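Local coordinates for DNA repair protein RAD7 (Saccharomyces cerevisiae, PDB 5ZB2), which acts in global genome nucleotide excision repair in yeast, binding ELC1 and forming the global genome repair complex with RAD16 and ABF1, at residues G111-E116 with F137-D142. Numbering follows the deposited sequence.
Sequences GQLNHE and FLINED
L138 and I139 reach from one loop of this leucine-rich-repeat (LRR) domain onto the equivalent loop before it, 111-116, L138 on the carbonyl oxygens of G111 and L113, I139 on L113 and N114. The CB of L138 points at the other segment, and its CD1 lies against the carbonyl oxygens of the turn, 3.4 Å from G111 O and 3.6 Å from L113 O, with N114 CB alongside at 4.0 Å. I139 carries its CD1 against the N114 carbonyl instead. With CG1 anti to its own carbonyl carbon (chi1 -48°), I139 CD1 lies 3.5 Å from N114 C and 3.7 Å from L113 CD2, the two side chains crossing at a slant. Beside them the F137 ring comes against G111, its CE1 3.4 Å from G111 O and 3.6 Å from G111 CA; with CG between the backbone N and the carbonyl carbon (chi1 68°), the ring reaches toward that glycine.

No direct hydrogen bond joins the segments. A water bridges them, accepting from L138 N and lying within donating distance of G111 O (2.8 Å) and L113 O, the same two carbonyl oxygens that meet the methyl of L138.

Both loops run into helices in the same way: N114 and N140 are N-caps, and N114 OD1 bonds to S117 N. H115 adds a link between the two helical starts through ND1, which bonds to the hydroxyl of T143 in helix 141-150. Deeper in the domain, L113 packs on Y92 of helix 89-98 and on L118 and I121 of helix 115-124, while I139 touches L118 and W144. The contact thus sets side by side the loops that follow the adjacent parallel strands 104-108 and 130-134 and lead into helices 115-124 and 141-150, as in an LRR solenoid.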
ATOM      1  N   GLY A 111      -1.848  11.198 -12.487  1.00 31.64           N
ATOM      2  CA  GLY A 111      -2.383  10.133 -13.325  1.00 33.47           C
ATOM      3  C   GLY A 111      -2.600   8.813 -12.605  1.00 30.98           C
ATOM      4  O   GLY A 111      -3.476   8.033 -12.990  1.00 29.99           O
ATOM      5  N   GLN A 112      -1.816   8.536 -11.564  1.00 29.39           N
ATOM      6  CA  GLN A 112      -1.892   7.250 -10.876  1.00 33.31           C
ATOM      7  C   GLN A 112      -2.861   7.254  -9.700  1.00 33.82           C
ATOM      8  O   GLN A 112      -3.078   6.201  -9.092  1.00 31.64           O
ATOM      9  CB  GLN A 112      -0.500   6.826 -10.392  1.00 33.78           C
ATOM     10  CG  GLN A 112       0.528   6.756 -11.510  1.00 33.44           C
ATOM     11  CD  GLN A 112       1.823   6.101 -11.081  1.00 37.41           C
ATOM     12  OE1 GLN A 112       1.817   5.035 -10.464  1.00 37.11           O
ATOM     13  NE2 GLN A 112       2.947   6.735 -11.412  1.00 35.19           N
ATOM     14  N   LEU A 113      -3.449   8.399  -9.368  1.00 33.04           N
ATOM     15  CA  LEU A 113      -4.444   8.448  -8.306  1.00 35.97           C
ATOM     16  C   LEU A 113      -5.634   7.569  -8.677  1.00 33.46           C
ATOM     17  O   LEU A 113      -6.277   7.789  -9.706  1.00 34.03           O
ATOM     18  CB  LEU A 113      -4.886   9.893  -8.078  1.00 35.65           C
ATOM     19  CG  LEU A 113      -5.670  10.181  -6.795  1.00 39.76           C
ATOM     20  CD1 LEU A 113      -5.544  11.646  -6.416  1.00 47.03           C
ATOM     21  CD2 LEU A 113      -7.135   9.822  -6.942  1.00 43.33           C
ATOM     22  N   ASN A 114      -5.923   6.570  -7.846  1.00 35.70           N
ATOM     23  CA  ASN A 114      -6.987   5.615  -8.129  1.00 37.57           C
ATOM     24  C   ASN A 114      -8.051   5.665  -7.035  1.00 37.99           C
ATOM     25  O   ASN A 114      -8.007   6.490  -6.116  1.00 35.70           O
ATOM     26  CB  ASN A 114      -6.424   4.197  -8.297  1.00 36.03           C
ATOM     27  CG  ASN A 114      -5.879   3.600  -6.998  1.00 38.44           C
ATOM     28  OD1 ASN A 114      -5.970   4.196  -5.919  1.00 35.67           O
ATOM     29  ND2 ASN A 114      -5.316   2.400  -7.104  1.00 41.08           N
ATOM     30  N   HIS A 115      -9.023   4.761  -7.164  1.00 37.41           N
ATOM     31  CA  HIS A 115     -10.150   4.690  -6.240  1.00 40.91           C
ATOM     32  C   HIS A 115      -9.680   4.702  -4.788  1.00 40.99           C
ATOM     33  O   HIS A 115     -10.090   5.553  -3.991  1.00 39.00           O
ATOM     34  CB  HIS A 115     -10.962   3.427  -6.548  1.00 43.07           C
ATOM     35  CG  HIS A 115     -12.129   3.204  -5.636  1.00 52.48           C
ATOM     36  ND1 HIS A 115     -13.413   3.587  -5.960  1.00 54.00           N
ATOM     37  CD2 HIS A 115     -12.211   2.605  -4.424  1.00 61.41           C
ATOM     38  CE1 HIS A 115     -14.233   3.245  -4.982  1.00 51.73           C
ATOM     39  NE2 HIS A 115     -13.528   2.650  -4.037  1.00 53.04           N
ATOM     40  N   GLU A 116      -8.808   3.760  -4.429  1.00 40.96           N
ATOM     41  CA  GLU A 116      -8.348   3.665  -3.048  1.00 41.92           C
ATOM     42  C   GLU A 116      -7.603   4.927  -2.626  1.00 38.08           C
ATOM     43  O   GLU A 116      -7.768   5.402  -1.498  1.00 37.10           O
ATOM     44  CB  GLU A 116      -7.466   2.427  -2.882  1.00 39.84           C
ATOM     45  CG  GLU A 116      -6.889   2.242  -1.490  1.00 42.63           C
ATOM     46  CD  GLU A 116      -6.055   0.976  -1.373  1.00 44.92           C
ATOM     47  OE1 GLU A 116      -6.278   0.215  -0.412  1.00 46.37           O
ATOM     48  OE2 GLU A 116      -5.183   0.740  -2.241  1.00 41.36           O
ATOM     49  N   PHE A 137      -7.346  10.645 -14.378  1.00 31.23           N
ATOM     50  CA  PHE A 137      -8.128   9.985 -15.421  1.00 33.80           C
ATOM     51  C   PHE A 137      -8.566   8.572 -15.041  1.00 31.97           C
ATOM     52  O   PHE A 137      -9.357   7.976 -15.780  1.00 31.88           O
ATOM     53  CB  PHE A 137      -7.341   9.948 -16.738  1.00 32.57           C
ATOM     54  CG  PHE A 137      -6.124   9.059 -16.715  1.00 32.73           C
ATOM     55  CD1 PHE A 137      -4.895   9.556 -16.309  1.00 32.19           C
ATOM     56  CD2 PHE A 137      -6.201   7.739 -17.133  1.00 33.24           C
ATOM     57  CE1 PHE A 137      -3.771   8.750 -16.299  1.00 34.78           C
ATOM     58  CE2 PHE A 137      -5.075   6.924 -17.128  1.00 34.71           C
ATOM     59  CZ  PHE A 137      -3.860   7.433 -16.711  1.00 33.95           C
ATOM     60  N   LEU A 138      -8.097   8.022 -13.920  1.00 32.61           N
ATOM     61  CA  LEU A 138      -8.527   6.681 -13.529  1.00 34.53           C
ATOM     62  C   LEU A 138      -9.909   6.679 -12.876  1.00 34.83           C
ATOM     63  O   LEU A 138     -10.613   5.666 -12.933  1.00 34.21           O
ATOM     64  CB  LEU A 138      -7.513   6.052 -12.571  1.00 34.06           C
ATOM     65  CG  LEU A 138      -6.115   5.715 -13.103  1.00 37.02           C
ATOM     66  CD1 LEU A 138      -5.205   5.265 -11.968  1.00 31.59           C
ATOM     67  CD2 LEU A 138      -6.170   4.639 -14.172  1.00 35.49           C
ATOM     68  N   ILE A 139     -10.317   7.792 -12.268  1.00 33.38           N
ATOM     69  CA  ILE A 139     -11.524   7.819 -11.445  1.00 34.89           C
ATOM     70  C   ILE A 139     -12.754   7.800 -12.347  1.00 33.83           C
ATOM     71  O   ILE A 139     -12.929   8.677 -13.201  1.00 32.95           O
ATOM     72  CB  ILE A 139     -11.536   9.058 -10.537  1.00 34.60           C
ATOM     73  CG1 ILE A 139     -10.196   9.235  -9.802  1.00 33.08           C
ATOM     74  CG2 ILE A 139     -12.689   8.977  -9.547  1.00 35.76           C
ATOM     75  CD1 ILE A 139      -9.846   8.125  -8.825  1.00 34.96           C
ATOM     76  N   ASN A 140     -13.624   6.811 -12.149  1.00 35.02           N
ATOM     77  CA  ASN A 140     -14.876   6.744 -12.890  1.00 38.07           C
ATOM     78  C   ASN A 140     -15.989   7.456 -12.121  1.00 37.26           C
ATOM     79  O   ASN A 140     -15.845   7.816 -10.950  1.00 34.09           O
ATOM     80  CB  ASN A 140     -15.265   5.292 -13.185  1.00 37.87           C
ATOM     81  CG  ASN A 140     -15.549   4.484 -11.933  1.00 40.14           C
ATOM     82  OD1 ASN A 140     -15.810   5.032 -10.863  1.00 40.93           O
ATOM     83  ND2 ASN A 140     -15.506   3.163 -12.065  1.00 42.99           N
ATOM     84  N   GLU A 141     -17.119   7.656 -12.806  1.00 39.67           N
ATOM     85  CA  GLU A 141     -18.183   8.494 -12.257  1.00 40.84           C
ATOM     86  C   GLU A 141     -18.680   7.961 -10.923  1.00 41.66           C
ATOM     87  O   GLU A 141     -18.989   8.737 -10.012  1.00 41.56           O
ATOM     88  CB  GLU A 141     -19.337   8.608 -13.255  1.00 41.84           C
ATOM     89  CG  GLU A 141     -19.910   7.282 -13.742  1.00 47.31           C
ATOM     90  CD  GLU A 141     -21.168   7.468 -14.586  1.00 51.44           C
ATOM     91  OE1 GLU A 141     -22.064   6.600 -14.529  1.00 55.40           O
ATOM     92  OE2 GLU A 141     -21.268   8.488 -15.302  1.00 48.39           O
ATOM     93  N   ASP A 142     -18.755   6.637 -10.782  1.00 44.14           N
ATOM     94  CA  ASP A 142     -19.266   6.058  -9.546  1.00 45.67           C
ATOM     95  C   ASP A 142     -18.320   6.303  -8.381  1.00 43.46           C
ATOM     96  O   ASP A 142     -18.774   6.483  -7.245  1.00 44.71           O
ATOM     97  CB  ASP A 142     -19.512   4.566  -9.746  1.00 48.85           C
ATOM     98  CG  ASP A 142     -20.566   4.295 -10.798  1.00 53.94           C
ATOM     99  OD1 ASP A 142     -21.764   4.265 -10.443  1.00 56.96           O
ATOM    100  OD2 ASP A 142     -20.197   4.129 -11.980  1.00 51.45           O
TER
HETATM  101  O   HOH W   1      -5.924   8.999 -12.102  1.00 32.13           O